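Local coordinates for sensor protein (PDB 3LIC), which probably senses an extracellular signal through this PDC-fold domain of a membrane-bound histidine kinase in a two-component system, at residues R24-L29 with E248-K253; G38-I43 with V151-Q156; G74-F79 with L89-V94; L104-D109 with E139-V144; D119-A124 with F160-V165. One frame throughout, in Å; residues are numbered along the deposited sequence.

Interaction 1: residues R24-L29 with E248-K253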
# COMPACT_ATOMS: atom_id res chain seq x y z
N ARG A 24 6.25 4.00 -11.34
CA ARG A 24 4.80 4.14 -11.23
C ARG A 24 4.40 4.08 -9.76
O ARG A 24 3.61 4.88 -9.28
CB ARG A 24 4.10 2.99 -11.97
CG ARG A 24 4.62 2.80 -13.42
CD ARG A 24 3.66 2.08 -14.39
NE ARG A 24 4.18 2.30 -15.72
CZ ARG A 24 4.83 1.41 -16.47
NH1 ARG A 24 4.98 0.16 -16.07
NH2 ARG A 24 5.30 1.79 -17.65
N LEU A 25 4.95 3.09 -9.06
CA LEU A 25 4.57 2.87 -7.69
C LEU A 25 5.04 4.08 -6.89
O LEU A 25 4.31 4.56 -6.06
CB LEU A 25 5.11 1.54 -7.12
CG LEU A 25 4.95 1.34 -5.59
CD1 LEU A 25 3.54 1.23 -5.12
CD2 LEU A 25 5.75 0.12 -5.13
N GLN A 26 6.24 4.61 -7.15
CA GLN A 26 6.70 5.81 -6.45
C GLN A 26 5.76 7.02 -6.56
O GLN A 26 5.43 7.67 -5.56
CB GLN A 26 8.08 6.24 -6.97
CG GLN A 26 8.75 7.38 -6.14
CD GLN A 26 9.91 8.02 -6.90
OE1 GLN A 26 10.43 7.47 -7.88
NE2 GLN A 26 10.32 9.21 -6.46
N PHE A 27 5.35 7.35 -7.80
CA PHE A 27 4.47 8.46 -7.99
C PHE A 27 3.06 8.21 -7.34
O PHE A 27 2.48 9.12 -6.79
CB PHE A 27 4.45 8.89 -9.49
CG PHE A 27 5.75 9.56 -9.90
CD1 PHE A 27 6.06 10.86 -9.45
CD2 PHE A 27 6.66 8.92 -10.73
CE1 PHE A 27 7.26 11.47 -9.80
CE2 PHE A 27 7.85 9.52 -11.06
CZ PHE A 27 8.15 10.80 -10.59
N LEU A 28 2.58 6.96 -7.32
CA LEU A 28 1.33 6.60 -6.71
C LEU A 28 1.39 6.84 -5.20
O LEU A 28 0.46 7.40 -4.62
CB LEU A 28 1.05 5.13 -6.97
CG LEU A 28 -0.21 4.54 -6.28
CD1 LEU A 28 -1.47 5.34 -6.68
CD2 LEU A 28 -0.40 3.09 -6.61
N LEU A 29 2.49 6.43 -4.56
CA LEU A 29 2.61 6.47 -3.10
C LEU A 29 2.88 7.90 -2.66
O LEU A 29 2.34 8.38 -1.67
CB LEU A 29 3.75 5.52 -2.63
CG LEU A 29 3.59 3.99 -2.87
CD1 LEU A 29 4.87 3.23 -2.45
CD2 LEU A 29 2.40 3.43 -2.09
N GLU A 248 14.32 -0.72 -6.59
CA GLU A 248 14.00 -0.01 -5.37
C GLU A 248 13.09 1.23 -5.60
O GLU A 248 13.16 1.93 -6.62
CB GLU A 248 15.29 0.38 -4.69
CG GLU A 248 15.03 1.05 -3.38
CD GLU A 248 16.18 0.88 -2.43
OE1 GLU A 248 16.17 -0.12 -1.67
OE2 GLU A 248 17.09 1.75 -2.45
N VAL A 249 12.17 1.46 -4.67
CA VAL A 249 11.43 2.74 -4.65
C VAL A 249 12.22 3.83 -3.86
O VAL A 249 12.58 3.66 -2.68
CB VAL A 249 10.08 2.53 -4.04
CG1 VAL A 249 9.32 3.83 -3.99
CG2 VAL A 249 9.33 1.49 -4.81
N ALA A 250 12.50 4.95 -4.52
CA ALA A 250 13.32 5.99 -3.90
C ALA A 250 12.71 6.48 -2.57
O ALA A 250 11.51 6.72 -2.49
CB ALA A 250 13.44 7.12 -4.87
N LYS A 251 13.53 6.58 -1.52
CA LYS A 251 13.15 7.17 -0.21
C LYS A 251 12.44 6.19 0.71
O LYS A 251 12.83 6.03 1.85
CB LYS A 251 12.22 8.39 -0.33
CG LYS A 251 12.78 9.61 -0.99
CD LYS A 251 12.15 10.83 -0.33
CE LYS A 251 12.57 12.10 -1.07
NZ LYS A 251 12.01 11.96 -2.44
N LEU A 252 11.36 5.57 0.20
CA LEU A 252 10.66 4.57 0.97
C LEU A 252 11.44 3.28 1.04
O LEU A 252 11.43 2.59 2.06
CB LEU A 252 9.27 4.33 0.35
CG LEU A 252 8.27 5.49 0.46
CD1 LEU A 252 7.26 5.33 -0.63
CD2 LEU A 252 7.57 5.60 1.86
N LYS A 253 12.13 2.94 -0.05
CA LYS A 253 12.99 1.77 -0.10
C LYS A 253 12.13 0.54 -0.11
O LYS A 253 12.57 -0.56 0.23
CB LYS A 253 13.91 1.74 1.12
CG LYS A 253 15.00 2.78 0.99
CD LYS A 253 15.17 3.46 2.31
CE LYS A 253 16.53 4.10 2.34
NZ LYS A 253 17.44 3.03 1.81
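Leu25 and Gln26 both turn CG away from the backbone N (chi1 170° and -171°), while Leu29 folds CG back beside its own N (chi1 -65°), and these turns lay the three side chains along the side of helix 24-29 that faces loop residues 249-252. Val249 answers with a fork. Its CG2 reaches Leu25 CD2 at 3.8 Å, the two side chains crossing at about a right angle. The other branch, CG1, lies 4.0 Å from Gln26 CB, and here the chains slide past each other in opposite directions. Beyond CG the glutamine runs extended, so its amide end passes over the methyl of Ala250, with NE2 4.1 Å from CB. That amide is held from its own helix, since NE2 donates to Glu30 OE2, and Ala250 offers it only an apolar neighbour. One turn on from Leu25, Leu29 CD1 meets Leu252 CD1 at 3.7 Å, methyl against methyl. The loop keeps its own shape through a bond from Lys253 N to Val249 O (2.8 Å), which folds Leu252 back toward the helix. Trp132 touches both Leu29 and Leu252, and Trp254 touches both Leu29 and Val249, so Leu29 meets two tryptophans, one of them shared with Leu252. The contact is therefore apolar and modest in area, docking the turn between the neighbouring antiparallel strands 241-248 and 255-261 onto helix 2-46. Trp132 belongs to the other sheet, which puts this spot near the junction of the two sheet modules, as in double-PDC sensor domains, where a long N-terminal helix runs beside both.

Interaction 2: residues G38-I43 with V151-Q156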
# COMPACT_ATOMS: atom_id res chain seq x y z
N GLY A 38 -1.96 16.97 2.92
CA GLY A 38 -2.62 18.26 2.63
C GLY A 38 -3.92 18.27 3.47
O GLY A 38 -4.23 19.26 4.16
N LEU A 39 -4.65 17.15 3.48
CA LEU A 39 -5.93 17.15 4.21
C LEU A 39 -5.71 17.31 5.73
O LEU A 39 -6.40 18.14 6.37
CB LEU A 39 -6.82 15.94 3.86
CG LEU A 39 -8.12 15.84 4.65
CD1 LEU A 39 -9.02 17.08 4.44
CD2 LEU A 39 -8.87 14.52 4.23
N SER A 40 -4.75 16.58 6.31
CA SER A 40 -4.49 16.82 7.74
C SER A 40 -4.00 18.24 8.05
O SER A 40 -4.29 18.79 9.07
CB SER A 40 -3.51 15.78 8.31
OG SER A 40 -4.21 14.53 8.41
N ASP A 41 -3.23 18.80 7.15
CA ASP A 41 -2.74 20.16 7.24
C ASP A 41 -3.95 21.14 7.25
O ASP A 41 -4.06 21.95 8.17
CB ASP A 41 -1.80 20.42 6.04
CG ASP A 41 -0.72 21.43 6.35
OD1 ASP A 41 -0.37 22.27 5.50
OD2 ASP A 41 -0.21 21.38 7.45
N PHE A 42 -4.86 21.03 6.28
CA PHE A 42 -6.06 21.91 6.26
C PHE A 42 -6.87 21.81 7.57
O PHE A 42 -7.24 22.84 8.18
CB PHE A 42 -7.03 21.69 5.05
CG PHE A 42 -6.31 21.53 3.64
CD1 PHE A 42 -4.99 22.04 3.39
CD2 PHE A 42 -6.97 20.86 2.57
CE1 PHE A 42 -4.30 21.89 2.14
CE2 PHE A 42 -6.30 20.72 1.30
CZ PHE A 42 -4.97 21.25 1.07
N ILE A 43 -7.18 20.57 7.98
CA ILE A 43 -7.94 20.38 9.21
C ILE A 43 -7.22 20.98 10.37
O ILE A 43 -7.80 21.76 11.11
CB ILE A 43 -8.17 18.92 9.49
CG1 ILE A 43 -9.01 18.34 8.35
CG2 ILE A 43 -8.86 18.77 10.84
CD1 ILE A 43 -9.49 16.91 8.54
N VAL A 151 -2.10 10.37 8.50
CA VAL A 151 -1.40 11.52 9.04
C VAL A 151 -2.20 12.25 10.13
O VAL A 151 -3.26 12.76 9.87
CB VAL A 151 -1.20 12.59 7.93
CG1 VAL A 151 -0.46 13.91 8.58
CG2 VAL A 151 -0.48 11.97 6.72
N PRO A 152 -1.62 12.37 11.36
CA PRO A 152 -2.17 13.09 12.53
C PRO A 152 -2.54 14.50 12.17
O PRO A 152 -1.88 15.07 11.34
CB PRO A 152 -0.96 13.19 13.46
CG PRO A 152 -0.05 12.04 13.04
CD PRO A 152 -0.34 11.70 11.64
N PHE A 153 -3.56 15.08 12.81
CA PHE A 153 -3.83 16.54 12.67
C PHE A 153 -4.07 17.21 14.06
O PHE A 153 -4.41 16.52 15.00
CB PHE A 153 -4.98 16.81 11.71
CG PHE A 153 -6.26 16.08 12.04
CD1 PHE A 153 -7.09 16.55 13.05
CD2 PHE A 153 -6.66 15.00 11.31
CE1 PHE A 153 -8.29 15.90 13.34
CE2 PHE A 153 -7.84 14.34 11.58
CZ PHE A 153 -8.67 14.80 12.59
N GLY A 154 -3.89 18.53 14.16
CA GLY A 154 -3.92 19.31 15.42
C GLY A 154 -2.60 20.10 15.61
O GLY A 154 -2.04 20.57 14.62
N VAL A 155 -2.10 20.22 16.85
CA VAL A 155 -0.78 20.82 17.20
C VAL A 155 -0.29 20.22 18.53
O VAL A 155 -1.12 19.77 19.34
CB VAL A 155 -0.94 22.30 17.54
CG1 VAL A 155 -0.81 23.20 16.29
CG2 VAL A 155 -2.29 22.49 18.30
N GLN A 156 1.03 20.26 18.79
CA GLN A 156 1.62 19.90 20.14
C GLN A 156 0.83 20.21 21.41
O GLN A 156 0.14 21.21 21.48
CB GLN A 156 3.00 20.55 20.38
CG GLN A 156 4.12 19.55 20.30
CD GLN A 156 4.17 19.02 18.90
OE1 GLN A 156 4.10 19.81 17.96
NE2 GLN A 156 4.22 17.69 18.73
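Ser40 and Phe153 come within 5.0 Å of each other, CA to CA, where helix 38-43 runs along strand 151-153 with an angle of only 7° between their directions. This is the PDC arrangement of a long N-terminal helix laid against the central antiparallel sheet, and the axes approach to 7.5 Å, a closeness that the small Ser40 facing the strand probably permits. Its hydroxyl donates to Val151 O; the modelled 2.5 Å is very short, and the exact length is doubtful. Thr163 OG1, on the next strand, is a second hydrogen-bond partner of Ser40 OG, so this buried hydroxyl joins the helix to two strands at once. Its CB also packs on Val151 CG1, 3.6 Å away. Phe153 holds CG between its backbone N and carbonyl carbon (chi1 55°), which stands the ring up beside the helix. Ile43 CG2 then sits over one face in a CH-pi contact, 3.9 Å from the centroid and 22° off the normal. Ile77 touches both residues, and the ring of Phe160 packs edge-to-face with Phe153. With an alanine at Phe153, Ile43 would probably lose the aromatic face beneath its CG2, and a gap would probably be left between helix and sheet beside Ile77. At the rim of the same ring, Ser40 OG lies in the ring plane, 3.8 Å from CD2.

Interaction 3: residues G74-F79 with L89-V94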
# COMPACT_ATOMS: atom_id res chain seq x y z
N GLY A 74 -10.10 4.65 -0.79
CA GLY A 74 -10.92 5.12 0.31
C GLY A 74 -10.18 6.18 1.15
O GLY A 74 -8.96 6.30 1.08
N SER A 75 -10.91 6.94 1.94
CA SER A 75 -10.26 7.90 2.82
C SER A 75 -11.02 8.07 4.13
O SER A 75 -12.25 8.06 4.13
CB SER A 75 -10.07 9.22 2.06
OG SER A 75 -9.74 10.25 2.98
N ALA A 76 -10.34 8.18 5.25
CA ALA A 76 -11.06 8.35 6.51
C ALA A 76 -10.63 9.62 7.26
O ALA A 76 -9.47 10.08 7.12
CB ALA A 76 -10.84 7.11 7.43
N ILE A 77 -11.53 10.13 8.11
CA ILE A 77 -11.18 11.15 9.08
C ILE A 77 -11.59 10.63 10.45
O ILE A 77 -12.77 10.59 10.76
CB ILE A 77 -11.91 12.46 8.84
CG1 ILE A 77 -11.51 13.02 7.47
CG2 ILE A 77 -11.64 13.47 10.08
CD1 ILE A 77 -12.24 14.30 7.13
N ALA A 78 -10.60 10.26 11.27
CA ALA A 78 -10.83 9.47 12.46
C ALA A 78 -10.35 10.26 13.70
O ALA A 78 -9.24 10.76 13.70
CB ALA A 78 -10.13 8.16 12.32
N PHE A 79 -11.21 10.43 14.71
CA PHE A 79 -10.87 11.33 15.86
C PHE A 79 -10.49 10.52 17.11
O PHE A 79 -10.97 9.40 17.26
CB PHE A 79 -12.03 12.32 16.21
CG PHE A 79 -12.35 13.29 15.10
CD1 PHE A 79 -11.73 14.54 15.03
CD2 PHE A 79 -13.22 12.95 14.11
CE1 PHE A 79 -12.02 15.39 13.99
CE2 PHE A 79 -13.51 13.81 13.07
CZ PHE A 79 -12.92 15.02 13.01
N LEU A 89 -16.27 7.23 19.65
CA LEU A 89 -15.52 6.91 18.45
C LEU A 89 -16.22 7.64 17.34
O LEU A 89 -17.46 7.69 17.30
CB LEU A 89 -15.53 5.38 18.16
CG LEU A 89 -14.81 4.47 19.20
CD1 LEU A 89 -14.80 3.06 18.69
CD2 LEU A 89 -13.35 4.93 19.52
N PHE A 90 -15.45 8.26 16.45
CA PHE A 90 -16.10 8.91 15.33
C PHE A 90 -15.12 8.88 14.17
O PHE A 90 -14.05 9.42 14.26
CB PHE A 90 -16.50 10.36 15.72
CG PHE A 90 -17.16 11.20 14.56
CD1 PHE A 90 -18.23 10.71 13.82
CD2 PHE A 90 -16.74 12.51 14.32
CE1 PHE A 90 -18.84 11.46 12.80
CE2 PHE A 90 -17.35 13.31 13.31
CZ PHE A 90 -18.39 12.76 12.53
N SER A 91 -15.51 8.24 13.07
CA SER A 91 -14.60 8.13 11.96
C SER A 91 -15.29 7.96 10.62
O SER A 91 -15.26 6.91 9.98
CB SER A 91 -13.54 7.07 12.23
OG SER A 91 -12.82 6.72 11.06
N PRO A 92 -15.88 9.07 10.14
CA PRO A 92 -16.40 9.07 8.76
C PRO A 92 -15.38 8.49 7.76
O PRO A 92 -14.20 8.79 7.85
CB PRO A 92 -16.57 10.55 8.48
CG PRO A 92 -16.85 11.15 9.90
CD PRO A 92 -15.97 10.39 10.81
N TYR A 93 -15.87 7.74 6.78
CA TYR A 93 -15.00 7.05 5.84
C TYR A 93 -15.76 6.82 4.56
O TYR A 93 -16.90 6.38 4.60
CB TYR A 93 -14.63 5.69 6.46
CG TYR A 93 -13.87 4.76 5.56
CD1 TYR A 93 -12.57 5.08 5.12
CD2 TYR A 93 -14.42 3.53 5.17
CE1 TYR A 93 -11.86 4.21 4.27
CE2 TYR A 93 -13.71 2.67 4.35
CZ TYR A 93 -12.46 3.01 3.90
OH TYR A 93 -11.78 2.10 3.12
N VAL A 94 -15.19 7.18 3.41
CA VAL A 94 -15.80 6.89 2.11
C VAL A 94 -14.88 5.99 1.27
O VAL A 94 -13.66 6.15 1.29
CB VAL A 94 -16.16 8.20 1.32
CG1 VAL A 94 -16.61 7.90 -0.12
CG2 VAL A 94 -17.20 9.05 2.07
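Phe79 and Phe90 lie side by side, their ring planes only 10° apart but slid so far that they barely overlap; CD2 of Phe79 touches CD2 of Phe90 at 3.6 Å. Both rings lie to the same side of a main-chain bond from Phe79 N to Phe90 O. Over the centre of one Phe90 face sits Pro92 CD, which also approaches Ile77 O at 3.2 Å. As a proline, residue 92 has no N-H to give back, so Ile77 N donates to Pro92 O (3.0 Å) without a return bond. Further along, Ser75 and Val94 form a regular antiparallel hydrogen-bonded pair. Tyr93, CG trans to its N (chi1 173°), lays its ring alongside strand 74-79, with CD1 3.5 Å from Ala76 CB. Its hydroxyl reaches over Gly74, where any CB would clash with it, and is fixed by Asp166. Ser91 OG is buried against Ala78 CB (3.3 Å) and finds no polar partner in the model. These are neighbouring strands of the six-stranded sheet: strand 161-168 pairs with the far edge of 74-79, strand 101-105 with that of 92-96, Leu62 of helix 55-68 packs on Ser75 and Val94, and helix 119-122 reaches Ala78 through Trp120 and Trp121.

Interaction 4: residues L104-D109 with E139-V144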
# COMPACT_ATOMS: atom_id res chain seq x y z
N LEU A 104 -19.45 5.02 5.69
CA LEU A 104 -19.85 4.62 7.02
C LEU A 104 -19.02 5.38 8.01
O LEU A 104 -17.88 5.78 7.70
CB LEU A 104 -19.71 3.10 7.29
CG LEU A 104 -18.32 2.47 7.39
CD1 LEU A 104 -18.33 1.13 8.19
CD2 LEU A 104 -17.88 2.26 5.97
N ASP A 105 -19.60 5.60 9.17
CA ASP A 105 -18.86 6.00 10.30
C ASP A 105 -18.21 4.74 10.90
O ASP A 105 -18.90 3.91 11.54
CB ASP A 105 -19.77 6.72 11.30
CG ASP A 105 -19.04 7.10 12.53
OD1 ASP A 105 -17.82 6.82 12.62
OD2 ASP A 105 -19.65 7.67 13.44
N ILE A 106 -16.90 4.57 10.70
CA ILE A 106 -16.25 3.35 11.17
C ILE A 106 -16.43 3.19 12.70
O ILE A 106 -16.52 2.12 13.22
CB ILE A 106 -14.76 3.39 10.76
CG1 ILE A 106 -14.62 3.25 9.25
CG2 ILE A 106 -13.94 2.30 11.40
CD1 ILE A 106 -13.10 3.21 8.81
N GLY A 107 -16.52 4.29 13.44
CA GLY A 107 -16.53 4.18 14.88
C GLY A 107 -17.93 3.77 15.40
O GLY A 107 -18.07 3.43 16.55
N ALA A 108 -18.95 3.80 14.54
CA ALA A 108 -20.33 3.44 14.92
C ALA A 108 -20.65 2.08 14.31
O ALA A 108 -21.25 1.22 14.97
CB ALA A 108 -21.37 4.53 14.42
N ASP A 109 -20.27 1.88 13.05
CA ASP A 109 -20.74 0.73 12.32
C ASP A 109 -19.65 -0.12 11.74
O ASP A 109 -19.96 -1.03 10.96
CB ASP A 109 -21.69 1.15 11.18
CG ASP A 109 -22.84 2.03 11.71
OD1 ASP A 109 -23.30 1.85 12.87
OD2 ASP A 109 -23.26 2.93 11.00
N GLU A 139 -11.68 -5.35 7.32
CA GLU A 139 -12.93 -6.03 7.57
C GLU A 139 -13.89 -5.17 8.30
O GLU A 139 -13.58 -4.67 9.41
CB GLU A 139 -12.69 -7.26 8.44
CG GLU A 139 -14.01 -7.83 8.96
CD GLU A 139 -14.00 -9.33 8.94
OE1 GLU A 139 -13.64 -9.93 9.98
OE2 GLU A 139 -14.30 -9.94 7.88
N GLY A 140 -15.08 -4.97 7.74
CA GLY A 140 -16.05 -4.17 8.50
C GLY A 140 -16.08 -2.77 7.93
O GLY A 140 -16.95 -1.97 8.27
N ALA A 141 -15.18 -2.46 7.03
CA ALA A 141 -15.19 -1.11 6.48
C ALA A 141 -14.97 -1.28 5.03
O ALA A 141 -15.90 -1.59 4.31
CB ALA A 141 -14.14 -0.20 7.11
N GLY A 142 -13.75 -1.09 4.58
CA GLY A 142 -13.46 -1.20 3.16
C GLY A 142 -13.70 -2.62 2.71
O GLY A 142 -14.07 -2.83 1.58
N ASN A 143 -13.50 -3.61 3.59
CA ASN A 143 -13.64 -5.02 3.21
C ASN A 143 -12.81 -5.46 2.00
O ASN A 143 -13.26 -6.26 1.20
CB ASN A 143 -15.12 -5.36 2.96
CG ASN A 143 -15.90 -5.44 4.24
OD1 ASN A 143 -17.02 -4.99 4.32
ND2 ASN A 143 -15.29 -5.96 5.28
N VAL A 144 -11.63 -4.87 1.83
CA VAL A 144 -10.72 -5.39 0.89
C VAL A 144 -9.31 -5.31 1.47
O VAL A 144 -9.09 -4.68 2.49
CB VAL A 144 -10.76 -4.59 -0.41
CG1 VAL A 144 -12.22 -4.59 -1.08
CG2 VAL A 144 -10.25 -3.17 -0.14
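The end of edge strand 101-105 in the PDC sheet, with the short helix 106-109 that follows it, meets the loop between strands 131-137 and 145-153 where Leu104 and Ile106 touch Gly140 and Ala141. Ile106 CD1 rests on Ala141 CB at 3.9 Å, methyl to methyl, with CG1 of the same isoleucine just behind it. Leu104 sets CG between its backbone N and carbonyl carbon (chi1 69°), and CD1 thereby abuts Gly140 O at 3.4 Å. Gly140 has phi 102°, where a CB would be jammed against the preceding carbonyl oxygen. The isoleucine is positioned by the helix start: Asp105 is the N-cap, and its OD1 accepts from Gly107 N (3.0 Å), met from above the carboxylate plane. The same OD1 also takes Ser91 N, and the backbone oxygen of Asp105 accepts from both Ala108 N and Asp109 N. Within the opposing loop, Gly142 N donates to Asp138 OD2. Tyr93 and Tyr111 each touch both Ile106 and Ala141. The side chain of Ile106 lies about 4 Å from a bound 1,2-ethanediol, probably from the crystallisation liquor; this apolar seam between strand end, short helix and loop may line a pocket, consistent with where PDC sensor domains bind ligands.

Interaction 5: residues D119-A124 with F160-V165. With EDO (1,2-ethanediol), chain B.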
# COMPACT_ATOMS: atom_id res chain seq x y z
N ASP A 119 -3.23 -0.85 12.85
CA ASP A 119 -1.98 -0.10 12.58
C ASP A 119 -2.24 1.32 12.21
O ASP A 119 -1.63 2.27 12.77
CB ASP A 119 -1.26 -0.72 11.36
CG ASP A 119 -0.05 -1.54 11.76
OD1 ASP A 119 0.02 -1.82 12.99
OD2 ASP A 119 0.80 -1.84 10.84
N TRP A 120 -3.16 1.49 11.25
CA TRP A 120 -3.39 2.82 10.69
C TRP A 120 -3.79 3.89 11.70
O TRP A 120 -3.66 5.08 11.41
CB TRP A 120 -4.40 2.76 9.54
CG TRP A 120 -5.82 2.47 9.90
CD1 TRP A 120 -6.52 1.26 9.72
CD2 TRP A 120 -6.79 3.42 10.35
NE1 TRP A 120 -7.82 1.41 10.07
CE2 TRP A 120 -8.04 2.71 10.49
CE3 TRP A 120 -6.75 4.81 10.65
CZ2 TRP A 120 -9.23 3.34 10.87
CZ3 TRP A 120 -7.95 5.46 11.09
CH2 TRP A 120 -9.19 4.71 11.18
N TRP A 121 -4.38 3.46 12.81
CA TRP A 121 -4.72 4.35 13.92
C TRP A 121 -3.55 4.33 14.95
O TRP A 121 -2.95 5.35 15.20
CB TRP A 121 -6.02 3.94 14.61
CG TRP A 121 -6.18 4.76 15.87
CD1 TRP A 121 -5.79 4.41 17.14
CD2 TRP A 121 -6.64 6.13 15.96
NE1 TRP A 121 -6.05 5.45 18.00
CE2 TRP A 121 -6.52 6.52 17.32
CE3 TRP A 121 -7.12 7.06 15.02
CZ2 TRP A 121 -6.90 7.78 17.78
CZ3 TRP A 121 -7.49 8.36 15.49
CH2 TRP A 121 -7.40 8.69 16.87
N SER A 122 -3.23 3.16 15.48
CA SER A 122 -2.32 3.06 16.62
C SER A 122 -0.95 3.67 16.32
O SER A 122 -0.43 4.48 17.11
CB SER A 122 -2.12 1.60 16.98
OG SER A 122 -3.32 0.99 17.39
N LYS A 123 -0.36 3.31 15.18
CA LYS A 123 1.01 3.78 14.92
C LYS A 123 1.05 5.31 14.79
O LYS A 123 1.95 5.98 15.31
CB LYS A 123 1.59 3.08 13.70
CG LYS A 123 2.21 1.76 14.05
CD LYS A 123 3.27 2.00 15.15
CE LYS A 123 4.24 0.81 15.37
NZ LYS A 123 4.98 1.00 16.68
N ALA A 124 -0.02 5.84 14.20
CA ALA A 124 -0.04 7.08 13.41
C ALA A 124 -0.57 8.34 14.18
O ALA A 124 -0.31 9.51 13.77
CB ALA A 124 -0.87 6.81 12.13
N PHE A 160 -5.59 15.64 17.56
CA PHE A 160 -6.89 15.06 17.86
C PHE A 160 -7.44 14.00 16.88
O PHE A 160 -8.54 13.51 17.08
CB PHE A 160 -7.94 16.13 18.33
CG PHE A 160 -8.14 17.29 17.40
CD1 PHE A 160 -9.40 17.51 16.81
CD2 PHE A 160 -7.12 18.20 17.13
CE1 PHE A 160 -9.63 18.58 15.92
CE2 PHE A 160 -7.34 19.29 16.25
CZ PHE A 160 -8.60 19.48 15.65
N GLY A 161 -6.66 13.63 15.87
CA GLY A 161 -6.99 12.51 14.99
C GLY A 161 -6.04 12.22 13.85
O GLY A 161 -4.96 12.78 13.76
N VAL A 162 -6.45 11.36 12.92
CA VAL A 162 -5.72 11.20 11.63
C VAL A 162 -6.68 11.26 10.43
O VAL A 162 -7.88 10.95 10.55
CB VAL A 162 -5.06 9.84 11.65
CG1 VAL A 162 -4.14 9.66 12.92
CG2 VAL A 162 -6.13 8.71 11.65
N THR A 163 -6.19 11.66 9.26
CA THR A 163 -6.89 11.43 8.01
C THR A 163 -6.06 10.38 7.25
O THR A 163 -4.87 10.20 7.53
CB THR A 163 -7.06 12.68 7.19
OG1 THR A 163 -5.79 13.09 6.67
CG2 THR A 163 -7.59 13.83 8.07
N THR A 164 -6.67 9.66 6.31
CA THR A 164 -6.03 8.49 5.75
C THR A 164 -6.27 8.47 4.29
O THR A 164 -7.19 9.14 3.81
CB THR A 164 -6.58 7.13 6.30
OG1 THR A 164 -7.94 6.97 5.92
CG2 THR A 164 -6.39 6.99 7.85
N VAL A 165 -5.49 7.71 3.56
CA VAL A 165 -5.86 7.35 2.18
C VAL A 165 -5.59 5.83 2.14
O VAL A 165 -4.56 5.35 2.69
CB VAL A 165 -5.04 8.16 1.08
CG1 VAL A 165 -5.43 7.78 -0.30
CG2 VAL A 165 -5.43 9.62 1.12
C1 EDO B . -8.73 3.45 7.22
O1 EDO B . -8.40 4.38 6.17
C2 EDO B . -9.82 2.47 6.80
O2 EDO B . -9.29 1.54 5.82
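The Trp120 indole is sandwiched: C1 of a 1,2-ethanediol stands 3.4 Å above the middle of one face, CB of neighbouring Trp121 lies beyond the opposite face, and Val162 CG2 comes in at the edge, in the ring plane, 3.8 Å from CZ3. With CG between its backbone N and carbonyl carbon (chi1 71°), Trp120 swings its ring from helix 119-122 down to strand 161-165, where CE3 meets Thr164 CG2 at 3.6 Å. Val162 CG2 is shared, for Trp121 CE3 approaches it obliquely at 3.9 Å. The other branch, CG1, lies against Ala124, 4.4 Å from its CB. Thr164 turns its methyl to the indole and its hydroxyl to the diol, donating from OG1 to O1 (2.6 Å) while OG1 accepts from Ala76 N. The diol, probably from the crystallisation liquor, is also bonded to Asp166 and Tyr136, and may mark the sensor pocket. Trp120 NE1 bonds to Tyr111 OH. With an alanine in place of Trp120, the diol would probably lose its aromatic floor and Tyr111 OH its indole partner. Strand 161-168 runs between strands 74-79 and 145-153; helix 119-122 lies on the side of the sheet faced by Val162 and Thr164, and helix 2-46 on the side faced by Thr163.

Overall arrangement
From the N terminus, helix 2-46 supplies the first segments of interactions 1 and 2. Interaction 1 closes the longest loop, joining the helix to the turn after strand 241-248, and all the others nest within it. Interaction 2 brings the helix onto strand 145-153 of the six-stranded sheet; interactions 3 and 4 fall inside its loop, one after the other, linked by Ser91 and Asp105. Interaction 5 crosses both 2 and 4, bringing helix 119-122 to strand 161-168, which lies between the strands of interactions 2 and 3. Interactions 2 to 5 thus knit one PDC module, while interaction 1, about 23 Å from interaction 2 between centres, ties the helix to the second sheet.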